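Local coordinates for variant surface glycoprotein MITat 1.13 (Trypanosoma brucei, PDB 6Z8H) that probably forms the GPI-anchored surface coat of the parasite, whose exchange for antigenically distinct variants lets the trypanosome evade the immune response of its host, at residues R40-R44 against E185-A189; K43-Y48 against I177-E182; L129-L133 against G225-S229; I192-D198 against A248-A254. All blocks are in the same frame, centred on the assembly; numbering follows the deposited sequence.

Interaction 1 (R40-R44 against E185-A189)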
loop_
_atom_site.group_PDB
_atom_site.type_symbol
_atom_site.label_atom_id
_atom_site.label_comp_id
_atom_site.label_asym_id
_atom_site.label_seq_id
_atom_site.Cartn_x
_atom_site.Cartn_y
_atom_site.Cartn_z
ATOM N N ARG A 40 6.647 -16.308 3.382
ATOM C CA ARG A 40 6.589 -16.603 1.958
ATOM C C ARG A 40 5.613 -15.665 1.268
ATOM O O ARG A 40 5.885 -15.172 0.166
ATOM C CB ARG A 40 6.201 -18.065 1.712
ATOM C CG ARG A 40 6.384 -18.434 0.243
ATOM C CD ARG A 40 5.776 -19.784 -0.142
ATOM N NE ARG A 40 6.278 -20.900 0.653
ATOM C CZ ARG A 40 6.089 -22.179 0.352
ATOM N NH1 ARG A 40 5.394 -22.526 -0.716
ATOM N NH2 ARG A 40 6.558 -23.111 1.163
ATOM N N LEU A 41 4.478 -15.392 1.897
ATOM C CA LEU A 41 3.471 -14.540 1.272
ATOM C C LEU A 41 3.973 -13.103 1.122
ATOM O O LEU A 41 3.737 -12.445 0.085
ATOM C CB LEU A 41 2.186 -14.578 2.093
ATOM C CG LEU A 41 0.923 -14.001 1.444
ATOM C CD1 LEU A 41 0.677 -14.652 0.072
ATOM C CD2 LEU A 41 -0.301 -14.122 2.352
ATOM N N LEU A 42 4.708 -12.607 2.122
ATOM C CA LEU A 42 5.294 -11.278 2.021
ATOM C C LEU A 42 6.436 -11.256 1.013
ATOM O O LEU A 42 6.635 -10.246 0.329
ATOM C CB LEU A 42 5.795 -10.821 3.385
ATOM C CG LEU A 42 4.730 -10.474 4.401
ATOM C CD1 LEU A 42 5.362 -10.221 5.769
ATOM C CD2 LEU A 42 3.951 -9.237 3.989
ATOM N N LYS A 43 7.182 -12.356 0.873
ATOM C CA LYS A 43 8.207 -12.431 -0.168
ATOM C C LYS A 43 7.588 -12.437 -1.560
ATOM O O LYS A 43 8.129 -11.823 -2.489
ATOM C CB LYS A 43 9.062 -13.686 0.036
ATOM C CG LYS A 43 10.242 -13.473 0.976
ATOM C CD LYS A 43 11.062 -14.740 1.195
ATOM C CE LYS A 43 11.760 -14.672 2.544
ATOM N NZ LYS A 43 12.984 -15.533 2.640
ATOM N N ARG A 44 6.464 -13.129 -1.735
ATOM C CA ARG A 44 5.763 -13.096 -3.010
ATOM C C ARG A 44 5.209 -11.705 -3.297
ATOM O O ARG A 44 5.284 -11.211 -4.437
ATOM C CB ARG A 44 4.646 -14.120 -3.013
ATOM C CG ARG A 44 5.118 -15.565 -2.953
ATOM C CD ARG A 44 3.923 -16.477 -2.926
ATOM N NE ARG A 44 3.149 -16.396 -4.162
ATOM C CZ ARG A 44 1.855 -16.693 -4.250
ATOM N NH1 ARG A 44 1.176 -17.080 -3.169
ATOM N NH2 ARG A 44 1.222 -16.623 -5.406
ATOM N N GLU A 185 2.575 -21.631 -8.040
ATOM C CA GLU A 185 2.724 -21.542 -6.599
ATOM C C GLU A 185 1.409 -21.930 -5.926
ATOM O O GLU A 185 0.337 -21.487 -6.351
ATOM C CB GLU A 185 3.123 -20.107 -6.232
ATOM C CG GLU A 185 3.400 -19.910 -4.742
ATOM C CD GLU A 185 4.616 -20.690 -4.256
ATOM O OE1 GLU A 185 5.526 -20.929 -5.073
ATOM O OE2 GLU A 185 4.659 -21.038 -3.057
ATOM N N PRO A 186 1.437 -22.791 -4.919
ATOM C CA PRO A 186 0.194 -23.175 -4.247
ATOM C C PRO A 186 -0.315 -22.069 -3.336
ATOM O O PRO A 186 0.421 -21.175 -2.911
ATOM C CB PRO A 186 0.590 -24.413 -3.433
ATOM C CG PRO A 186 2.082 -24.227 -3.200
ATOM C CD PRO A 186 2.602 -23.550 -4.436
ATOM N N GLU A 187 -1.596 -22.191 -2.992
ATOM C CA GLU A 187 -2.211 -21.272 -2.058
ATOM C C GLU A 187 -1.500 -21.339 -0.707
ATOM O O GLU A 187 -1.029 -22.408 -0.286
ATOM C CB GLU A 187 -3.677 -21.647 -1.833
ATOM C CG GLU A 187 -4.636 -20.979 -2.789
ATOM C CD GLU A 187 -5.857 -21.820 -3.083
ATOM O OE1 GLU A 187 -5.949 -22.354 -4.209
ATOM O OE2 GLU A 187 -6.717 -21.946 -2.186
ATOM N N PRO A 188 -1.434 -20.217 0.011
ATOM C CA PRO A 188 -0.935 -20.250 1.391
ATOM C C PRO A 188 -1.814 -21.154 2.245
ATOM O O PRO A 188 -3.033 -21.217 2.056
ATOM C CB PRO A 188 -1.033 -18.785 1.843
ATOM C CG PRO A 188 -1.062 -17.990 0.563
ATOM C CD PRO A 188 -1.838 -18.860 -0.389
ATOM N N ALA A 189 -1.174 -21.874 3.172
ATOM C CA ALA A 189 -1.848 -22.884 3.979
ATOM C C ALA A 189 -2.698 -22.241 5.067
ATOM O O ALA A 189 -2.354 -21.196 5.620
ATOM C CB ALA A 189 -0.832 -23.846 4.610
#

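Interaction 2 (K43-Y48 against I177-E182)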
loop_
_atom_site.group_PDB
_atom_site.type_symbol
_atom_site.label_atom_id
_atom_site.label_comp_id
_atom_site.label_asym_id
_atom_site.label_seq_id
_atom_site.Cartn_x
_atom_site.Cartn_y
_atom_site.Cartn_z
ATOM N N LYS A 43 7.182 -12.356 0.873
ATOM C CA LYS A 43 8.207 -12.431 -0.168
ATOM C C LYS A 43 7.588 -12.437 -1.560
ATOM O O LYS A 43 8.129 -11.823 -2.489
ATOM C CB LYS A 43 9.062 -13.686 0.036
ATOM C CG LYS A 43 10.242 -13.473 0.976
ATOM C CD LYS A 43 11.062 -14.740 1.195
ATOM C CE LYS A 43 11.760 -14.672 2.544
ATOM N NZ LYS A 43 12.984 -15.533 2.640
ATOM N N ARG A 44 6.464 -13.129 -1.735
ATOM C CA ARG A 44 5.763 -13.096 -3.010
ATOM C C ARG A 44 5.209 -11.705 -3.297
ATOM O O ARG A 44 5.284 -11.211 -4.437
ATOM C CB ARG A 44 4.646 -14.120 -3.013
ATOM C CG ARG A 44 5.118 -15.565 -2.953
ATOM C CD ARG A 44 3.923 -16.477 -2.926
ATOM N NE ARG A 44 3.149 -16.396 -4.162
ATOM C CZ ARG A 44 1.855 -16.693 -4.250
ATOM N NH1 ARG A 44 1.176 -17.080 -3.169
ATOM N NH2 ARG A 44 1.222 -16.623 -5.406
ATOM N N LEU A 45 4.657 -11.047 -2.287
ATOM C CA LEU A 45 4.202 -9.675 -2.473
ATOM C C LEU A 45 5.347 -8.783 -2.929
ATOM O O LEU A 45 5.175 -7.928 -3.819
ATOM C CB LEU A 45 3.650 -9.135 -1.165
ATOM C CG LEU A 45 3.153 -7.681 -1.214
ATOM C CD1 LEU A 45 2.045 -7.531 -2.254
ATOM C CD2 LEU A 45 2.682 -7.222 0.131
ATOM N N ASP A 46 6.506 -8.920 -2.293
ATOM C CA ASP A 46 7.666 -8.105 -2.619
ATOM C C ASP A 46 8.083 -8.247 -4.081
ATOM O O ASP A 46 8.594 -7.277 -4.670
ATOM C CB ASP A 46 8.841 -8.454 -1.705
ATOM C CG ASP A 46 9.969 -7.433 -1.799
ATOM O OD1 ASP A 46 9.813 -6.315 -1.256
ATOM O OD2 ASP A 46 10.997 -7.725 -2.460
ATOM N N LEU A 47 7.820 -9.396 -4.717
ATOM C CA LEU A 47 8.131 -9.516 -6.144
ATOM C C LEU A 47 7.388 -8.451 -6.953
ATOM O O LEU A 47 7.932 -7.862 -7.909
ATOM C CB LEU A 47 7.714 -10.879 -6.680
ATOM C CG LEU A 47 8.307 -12.108 -5.999
ATOM C CD1 LEU A 47 7.700 -13.350 -6.620
ATOM C CD2 LEU A 47 9.805 -12.103 -6.106
ATOM N N TYR A 48 6.119 -8.233 -6.616
ATOM C CA TYR A 48 5.285 -7.292 -7.347
ATOM C C TYR A 48 5.535 -5.866 -6.899
ATOM O O TYR A 48 5.585 -4.959 -7.737
ATOM C CB TYR A 48 3.805 -7.653 -7.187
ATOM C CG TYR A 48 3.460 -9.062 -7.614
ATOM C CD1 TYR A 48 3.569 -10.116 -6.718
ATOM C CD2 TYR A 48 2.998 -9.342 -8.889
ATOM C CE1 TYR A 48 3.250 -11.390 -7.084
ATOM C CE2 TYR A 48 2.695 -10.635 -9.275
ATOM C CZ TYR A 48 2.818 -11.662 -8.357
ATOM O OH TYR A 48 2.502 -12.971 -8.693
ATOM N N ILE A 177 11.391 -18.320 -4.893
ATOM C CA ILE A 177 10.330 -17.337 -5.056
ATOM C C ILE A 177 10.715 -16.425 -6.214
ATOM O O ILE A 177 11.788 -15.803 -6.196
ATOM C CB ILE A 177 10.121 -16.534 -3.765
ATOM C CG1 ILE A 177 9.695 -17.451 -2.618
ATOM C CG2 ILE A 177 9.078 -15.447 -3.988
ATOM C CD1 ILE A 177 8.392 -18.189 -2.880
ATOM N N GLY A 178 9.840 -16.340 -7.213
ATOM C CA GLY A 178 10.092 -15.494 -8.368
ATOM C C GLY A 178 8.884 -15.449 -9.274
ATOM O O GLY A 178 8.043 -16.354 -9.265
ATOM N N LEU A 179 8.834 -14.399 -10.109
ATOM C CA LEU A 179 7.657 -14.225 -10.954
ATOM C C LEU A 179 7.483 -15.401 -11.904
ATOM O O LEU A 179 6.349 -15.760 -12.249
ATOM C CB LEU A 179 7.745 -12.914 -11.734
ATOM C CG LEU A 179 7.428 -11.633 -10.965
ATOM C CD1 LEU A 179 7.643 -10.445 -11.881
ATOM C CD2 LEU A 179 6.020 -11.610 -10.443
ATOM N N GLU A 180 8.588 -16.029 -12.317
ATOM C CA GLU A 180 8.498 -17.191 -13.190
ATOM C C GLU A 180 7.880 -18.393 -12.483
ATOM O O GLU A 180 7.363 -19.290 -13.155
ATOM C CB GLU A 180 9.887 -17.559 -13.738
ATOM C CG GLU A 180 10.943 -17.851 -12.669
ATOM C CD GLU A 180 11.628 -16.598 -12.126
ATOM O OE1 GLU A 180 10.960 -15.545 -12.011
ATOM O OE2 GLU A 180 12.841 -16.676 -11.814
ATOM N N HIS A 181 7.912 -18.438 -11.151
ATOM C CA HIS A 181 7.356 -19.564 -10.416
ATOM C C HIS A 181 5.927 -19.319 -9.958
ATOM O O HIS A 181 5.308 -20.223 -9.392
ATOM C CB HIS A 181 8.233 -19.881 -9.200
ATOM C CG HIS A 181 9.670 -20.139 -9.543
ATOM N ND1 HIS A 181 10.071 -21.189 -10.343
ATOM C CD2 HIS A 181 10.801 -19.482 -9.195
ATOM C CE1 HIS A 181 11.387 -21.169 -10.469
ATOM N NE2 HIS A 181 11.854 -20.140 -9.785
ATOM N N GLU A 182 5.381 -18.127 -10.190
ATOM C CA GLU A 182 4.113 -17.765 -9.572
ATOM C C GLU A 182 2.930 -18.504 -10.186
ATOM O O GLU A 182 1.930 -18.738 -9.500
ATOM C CB GLU A 182 3.888 -16.254 -9.711
ATOM C CG GLU A 182 4.700 -15.392 -8.741
ATOM C CD GLU A 182 4.155 -15.468 -7.331
ATOM O OE1 GLU A 182 3.096 -14.862 -7.061
ATOM O OE2 GLU A 182 4.746 -16.205 -6.502
#

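Interaction 3 (L129-L133 against G225-S229)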
loop_
_atom_site.group_PDB
_atom_site.type_symbol
_atom_site.label_atom_id
_atom_site.label_comp_id
_atom_site.label_asym_id
_atom_site.label_seq_id
_atom_site.Cartn_x
_atom_site.Cartn_y
_atom_site.Cartn_z
ATOM N N LEU A 129 -0.788 -19.216 18.478
ATOM C CA LEU A 129 -1.551 -20.398 18.845
ATOM C C LEU A 129 -0.880 -21.713 18.464
ATOM O O LEU A 129 -1.412 -22.773 18.800
ATOM C CB LEU A 129 -2.927 -20.329 18.182
ATOM C CG LEU A 129 -3.809 -19.147 18.581
ATOM C CD1 LEU A 129 -5.085 -19.167 17.806
ATOM C CD2 LEU A 129 -4.106 -19.197 20.074
ATOM N N GLU A 130 0.295 -21.664 17.828
ATOM C CA GLU A 130 0.905 -22.854 17.241
ATOM C C GLU A 130 1.175 -23.937 18.272
ATOM O O GLU A 130 1.102 -25.127 17.945
ATOM C CB GLU A 130 2.214 -22.456 16.519
ATOM C CG GLU A 130 3.213 -21.795 17.492
ATOM C CD GLU A 130 4.549 -21.376 16.896
ATOM O OE1 GLU A 130 4.610 -21.012 15.697
ATOM O OE2 GLU A 130 5.548 -21.393 17.653
ATOM N N ARG A 131 1.462 -23.573 19.524
ATOM C CA ARG A 131 1.853 -24.512 20.603
ATOM C C ARG A 131 0.631 -24.782 21.464
ATOM O O ARG A 131 0.830 -25.341 22.495
ATOM C CB ARG A 131 2.882 -23.958 21.587
ATOM C CG ARG A 131 4.220 -23.463 21.067
ATOM C CD ARG A 131 5.092 -24.462 20.362
ATOM N NE ARG A 131 6.490 -24.066 20.266
ATOM C CZ ARG A 131 7.277 -23.745 21.283
ATOM N NH1 ARG A 131 6.819 -23.776 22.518
ATOM N NH2 ARG A 131 8.524 -23.401 21.080
ATOM N N GLY A 132 -0.559 -24.377 21.061
ATOM C CA GLY A 132 -1.751 -24.576 21.842
ATOM C C GLY A 132 -1.987 -23.473 22.847
ATOM O O GLY A 132 -1.313 -22.436 22.886
ATOM N N LEU A 133 -2.976 -23.721 23.703
ATOM C CA LEU A 133 -3.438 -22.728 24.667
ATOM C C LEU A 133 -3.403 -23.293 26.093
ATOM O O LEU A 133 -4.192 -22.887 26.953
ATOM C CB LEU A 133 -4.828 -22.210 24.310
ATOM C CG LEU A 133 -4.839 -21.080 23.260
ATOM C CD1 LEU A 133 -6.193 -20.693 22.932
ATOM C CD2 LEU A 133 -4.022 -19.946 23.820
ATOM N N GLY A 225 -6.806 -29.780 28.304
ATOM C CA GLY A 225 -6.051 -28.793 27.568
ATOM C C GLY A 225 -6.695 -28.521 26.224
ATOM O O GLY A 225 -7.597 -29.236 25.762
ATOM N N LEU A 226 -6.208 -27.455 25.594
ATOM C CA LEU A 226 -6.674 -27.032 24.278
ATOM C C LEU A 226 -5.500 -26.930 23.314
ATOM O O LEU A 226 -4.513 -26.240 23.589
ATOM C CB LEU A 226 -7.380 -25.681 24.380
ATOM C CG LEU A 226 -7.787 -25.008 23.063
ATOM C CD1 LEU A 226 -8.702 -25.906 22.290
ATOM C CD2 LEU A 226 -8.459 -23.675 23.369
ATOM N N THR A 227 -5.584 -27.671 22.229
ATOM C CA THR A 227 -4.617 -27.548 21.141
ATOM C C THR A 227 -5.368 -27.326 19.836
ATOM O O THR A 227 -6.599 -27.356 19.780
ATOM C CB THR A 227 -3.686 -28.766 21.031
ATOM O OG1 THR A 227 -4.501 -29.939 20.983
ATOM C CG2 THR A 227 -2.698 -28.806 22.183
ATOM N N PHE A 228 -4.606 -27.102 18.775
ATOM C CA PHE A 228 -5.165 -26.762 17.473
ATOM C C PHE A 228 -4.404 -27.540 16.411
ATOM O O PHE A 228 -3.212 -27.822 16.575
ATOM C CB PHE A 228 -5.050 -25.261 17.155
ATOM C CG PHE A 228 -5.860 -24.379 18.055
ATOM C CD1 PHE A 228 -7.219 -24.216 17.853
ATOM C CD2 PHE A 228 -5.254 -23.689 19.082
ATOM C CE1 PHE A 228 -7.977 -23.410 18.684
ATOM C CE2 PHE A 228 -6.004 -22.854 19.912
ATOM C CZ PHE A 228 -7.367 -22.716 19.705
ATOM N N SER A 229 -5.078 -27.837 15.298
ATOM C CA SER A 229 -4.420 -28.460 14.154
ATOM C C SER A 229 -5.263 -28.243 12.901
ATOM O O SER A 229 -6.305 -27.578 12.922
ATOM C CB SER A 229 -4.148 -29.956 14.406
ATOM O OG SER A 229 -5.259 -30.791 14.064
HETATM O O HOH W 1 -1.628 -26.724 19.297
#

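Interaction 4 (I192-D198 against A248-A254)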
loop_
_atom_site.group_PDB
_atom_site.type_symbol
_atom_site.label_atom_id
_atom_site.label_comp_id
_atom_site.label_asym_id
_atom_site.label_seq_id
_atom_site.Cartn_x
_atom_site.Cartn_y
_atom_site.Cartn_z
ATOM N N ILE A 192 -4.656 -23.987 10.788
ATOM C CA ILE A 192 -5.548 -24.362 11.885
ATOM C C ILE A 192 -6.977 -24.326 11.363
ATOM O O ILE A 192 -7.436 -23.284 10.853
ATOM C CB ILE A 192 -5.370 -23.445 13.110
ATOM C CG1 ILE A 192 -3.958 -23.593 13.687
ATOM C CG2 ILE A 192 -6.446 -23.739 14.131
ATOM C CD1 ILE A 192 -3.646 -22.633 14.837
ATOM N N THR A 193 -7.650 -25.477 11.425
ATOM C CA THR A 193 -9.075 -25.585 11.162
ATOM C C THR A 193 -9.896 -26.114 12.341
ATOM O O THR A 193 -11.126 -25.992 12.315
ATOM C CB THR A 193 -9.317 -26.511 9.962
ATOM O OG1 THR A 193 -8.657 -27.766 10.169
ATOM C CG2 THR A 193 -8.757 -25.915 8.727
ATOM N N HIS A 194 -9.267 -26.698 13.363
ATOM C CA HIS A 194 -9.982 -27.342 14.453
ATOM C C HIS A 194 -9.270 -27.052 15.760
ATOM O O HIS A 194 -8.036 -26.989 15.817
ATOM C CB HIS A 194 -10.072 -28.860 14.249
ATOM C CG HIS A 194 -10.918 -29.247 13.082
ATOM N ND1 HIS A 194 -10.428 -29.289 11.798
ATOM C CD2 HIS A 194 -12.227 -29.582 12.997
ATOM C CE1 HIS A 194 -11.394 -29.647 10.971
ATOM N NE2 HIS A 194 -12.494 -29.840 11.674
ATOM N N GLY A 195 -10.065 -26.953 16.814
ATOM C CA GLY A 195 -9.558 -26.926 18.167
ATOM C C GLY A 195 -9.840 -28.288 18.775
ATOM O O GLY A 195 -10.833 -28.923 18.437
ATOM N N HIS A 196 -8.964 -28.744 19.676
ATOM C CA HIS A 196 -9.020 -30.088 20.239
ATOM C C HIS A 196 -9.064 -29.995 21.748
ATOM O O HIS A 196 -8.213 -29.349 22.370
ATOM C CB HIS A 196 -7.789 -30.889 19.817
ATOM C CG HIS A 196 -7.597 -30.917 18.338
ATOM N ND1 HIS A 196 -8.567 -31.378 17.475
ATOM C CD2 HIS A 196 -6.544 -30.562 17.565
ATOM C CE1 HIS A 196 -8.131 -31.276 16.229
ATOM N NE2 HIS A 196 -6.908 -30.772 16.253
ATOM N N LEU A 197 -10.014 -30.704 22.323
ATOM C CA LEU A 197 -10.077 -30.860 23.761
ATOM C C LEU A 197 -9.217 -32.074 24.086
ATOM O O LEU A 197 -9.568 -33.201 23.700
ATOM C CB LEU A 197 -11.523 -31.075 24.175
ATOM C CG LEU A 197 -11.732 -31.565 25.605
ATOM C CD1 LEU A 197 -11.074 -30.651 26.628
ATOM C CD2 LEU A 197 -13.227 -31.709 25.885
ATOM N N ASP A 198 -8.022 -31.827 24.634
ATOM C CA ASP A 198 -7.113 -32.886 25.073
ATOM C C ASP A 198 -7.422 -33.236 26.522
ATOM O O ASP A 198 -7.635 -32.354 27.361
ATOM C CB ASP A 198 -5.648 -32.450 24.964
ATOM C CG ASP A 198 -5.191 -32.275 23.524
ATOM O OD1 ASP A 198 -5.633 -33.052 22.636
ATOM O OD2 ASP A 198 -4.374 -31.357 23.300
ATOM N N ALA A 248 -6.734 -36.346 22.169
ATOM C CA ALA A 248 -7.733 -35.381 21.723
ATOM C C ALA A 248 -9.074 -36.099 21.642
ATOM O O ALA A 248 -9.290 -36.926 20.746
ATOM C CB ALA A 248 -7.351 -34.809 20.357
ATOM N N ILE A 249 -9.964 -35.832 22.604
ATOM C CA ILE A 249 -11.214 -36.581 22.711
ATOM C C ILE A 249 -12.410 -35.883 22.078
ATOM O O ILE A 249 -13.492 -36.483 22.007
ATOM C CB ILE A 249 -11.532 -36.950 24.174
ATOM C CG1 ILE A 249 -11.835 -35.704 25.009
ATOM C CG2 ILE A 249 -10.370 -37.731 24.792
ATOM C CD1 ILE A 249 -12.320 -36.057 26.431
ATOM N N HIS A 250 -12.264 -34.639 21.637
ATOM C CA HIS A 250 -13.310 -33.971 20.876
ATOM C C HIS A 250 -12.669 -32.835 20.097
ATOM O O HIS A 250 -11.665 -32.260 20.534
ATOM C CB HIS A 250 -14.432 -33.411 21.768
ATOM C CG HIS A 250 -15.648 -32.981 21.004
ATOM N ND1 HIS A 250 -16.669 -33.849 20.678
ATOM C CD2 HIS A 250 -15.998 -31.780 20.485
ATOM C CE1 HIS A 250 -17.587 -33.205 19.979
ATOM N NE2 HIS A 250 -17.213 -31.943 19.864
ATOM N N SER A 251 -13.260 -32.509 18.949
ATOM C CA SER A 251 -12.767 -31.422 18.118
ATOM C C SER A 251 -13.896 -30.458 17.786
ATOM O O SER A 251 -15.051 -30.867 17.630
ATOM C CB SER A 251 -12.158 -31.947 16.808
ATOM O OG SER A 251 -10.916 -32.586 17.039
ATOM N N ASN A 252 -13.556 -29.175 17.702
ATOM C CA ASN A 252 -14.492 -28.136 17.310
ATOM C C ASN A 252 -13.876 -27.295 16.208
ATOM O O ASN A 252 -12.657 -27.261 16.027
ATOM C CB ASN A 252 -14.860 -27.235 18.489
ATOM C CG ASN A 252 -15.705 -27.950 19.513
ATOM O OD1 ASN A 252 -16.852 -28.317 19.248
ATOM N ND2 ASN A 252 -15.144 -28.175 20.687
ATOM N N ASP A 253 -14.735 -26.593 15.485
ATOM C CA ASP A 253 -14.274 -25.835 14.332
ATOM C C ASP A 253 -13.569 -24.560 14.782
ATOM O O ASP A 253 -14.062 -23.833 15.652
ATOM C CB ASP A 253 -15.442 -25.487 13.417
ATOM C CG ASP A 253 -15.980 -26.688 12.686
ATOM O OD1 ASP A 253 -15.173 -27.569 12.327
ATOM O OD2 ASP A 253 -17.211 -26.752 12.470
ATOM N N ALA A 254 -12.412 -24.292 14.183
ATOM C CA ALA A 254 -11.573 -23.144 14.510
ATOM C C ALA A 254 -10.887 -22.648 13.236
ATOM O O ALA A 254 -9.660 -22.581 13.120
ATOM C CB ALA A 254 -10.557 -23.508 15.590
HETATM O O HOH W 2 -12.970 -25.762 10.516
#

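Interaction 1 (R40-R44 against E185-A189)
R40 and E185 form the polar heart of this contact: NH1 of R40 donates to OE2 of E185 over 2.9 Å, at an N-H...O angle of 152°. The oxygen sits at the edge of the guanidinium, in its plane, and is met nearly along its own C-O bond. The stem of the same glutamate packs against the other arginine. CG of E185 lies 3.5 Å above the centre of the R44 guanidinium, covering one face with aliphatic carbon. E185 manages both tasks because CG stands anti to the backbone N (chi1 -176°) and the chain then turns at chi2, sending the carboxylate on to R40. R44 instead gives its NE to E182.

The looser side belongs to the prolines. CD1 of L41 touches CG of P188 at 3.8 Å, the two side chains crossing at about a right angle, and P186 merely grazes R40. Both prolines are partly exposed, and their rigid rings suit an extended loop. I116 and Y123 of helix 78-129 pack on L41 and P188 respectively.

Since R40 also forms a salt bridge with E172, its buried positive charge is probably balanced by two carboxylates, and E185 probably stays ionised.

Interaction 2 (K43-Y48 against I177-E182)
L47 is the apolar centre here, its CD1 resting 3.6 Å from CG2 of I177 where the two branched chains cross at about a right angle. The same methyl lies 3.6 Å from the carbonyl C of G178, which has no side chain and offers bare backbone to the leucine. Next outward comes L179, whose CD2 sits over one face of the Y48 ring, displaced toward its rim. This is a CH-pi contact, with CD2 4.0 Å from the centroid of the Y48 ring. Leucines and isoleucine suit this zone because their branches fill the space between helix and loop.

Beyond the ring the chemistry turns polar and gathers on E182. R44 grips it side-on: NE donates to the syn lone pair of OE2 in E182 at 2.8 Å, and NH2 of R44 reaches OE1 of E182 at 3.1 Å, coming from above the carboxylate plane. Y48 and E182 reach toward each other from opposite directions, the OH of Y48 donating to the anti lone pair of that OE1 over 2.6 Å. The E182 chain bends back at chi2 (-74°), which brings its carboxylate between arginine and tyrosine. Three bonds thus hold one buried carboxylate and probably keep it charged.

Helix 260-273 covers this polar edge: its L268 packs on R44, Y48 and E182, H265 bonds to R44 NH1, and R272 to Y48 OH. On the side of helix 34-75 turned away from the loop, L45 packs on I113 and I116 of helix 78-129.

Interaction 3 (L129-L133 against G225-S229)
The ring of F228 meets L133 with its edge: CG of L133 lies in the ring plane, and CD1 of L133 comes within 3.7 Å of CE2 of F228. L129 joins at the same ring carbon, its CD2 standing 4.1 Å from CE2 of F228. The contact within these two segments is therefore made at the rim of the ring, and I192 and A254, which flank the ends of strands 194-202 and 247-253, also pack on F228. L133 further lies alongside L226, both side chains pointing the same way, with CD1 of L133 3.8 Å from CD2 of L226.

Backbone bonding fixes this register. N of L133 donates to O of L226 at 3.0 Å, almost straight at 172°, and a water accepts from N of F228 at 3.0 Å while giving a weak bond to O of E130. Between them G132 brings the two backbones close, its CA 3.7 Å from O of L226. Its positive phi of 86° is readily adopted by glycine. G132 ends a type I turn from L129, closed by its own N bonding to O of L129.

L133 also packs on L133 of the second subunit, so this leucine belongs to the dimer interface as well as to the turn. The arrangement is a helix-to-strand connection: helix 78-129 ends, the chain turns, and it enters strand 135-139, which pairs antiparallel with strand 221-229.

Interaction 4 (I192-D198 against A248-A254)
I192 opens the contact by laying CG2 against the backbone of A254. T193 then accepts at its O from N of A254 over 2.8 Å, the donor standing well above the carbonyl plane, and from a water. T193 and H194 both face S229, a classic beta bulge. H194 lies side by side with D253 as a non-hydrogen-bonded antiparallel pair, its ND1 paired with OG1 of T193.

The first hydrogen-bonded pair follows at G195: its N reaches O of N252 at 2.7 Å, and N of N252 returns to O of G195 at 2.8 Å. H196 follows, its ND1 donating to OG of S251 over 2.7 Å in the ring plane. With CG anti to the carbonyl carbon (chi1 -54°), the imidazole leans across to that serine. L197 N donates to O of H250, but L197 O accepts from N of I249, so N of H250 is passed over and lies buried without a partner in the model. D198 comes last, OD1 near A248 and OD2 bonded to T227.

N252 and H250 bond to T155 and K149 of the second subunit, respectively. NE2 of H196 bonds to S229, fixing the imidazole at both nitrogens and joining three strands by side chains.

How the interactions relate
The four contacts form two pairs. Interactions 1 and 2, centres 9 Å apart, both start from helix 34-75, share K43 and R44, and set it against the loop between strands 152-155 and 194-202. Interactions 3 and 4, again 9 Å apart, lie in the antiparallel sheet, where strands 194-202 and 221-229 are neighbours. Between the pairs, centres are 23 to 34 Å apart. Along the chain, interaction 3 alternates with each of the other three, whereas interaction 4 opens after 1 and 2 close. Segments 185-189 and 192-198 nearly adjoin, so the loop that packs on helix 34-75 runs straight on into the sheet. The helical pair lies within one subunit; the sheet pair also touches the second.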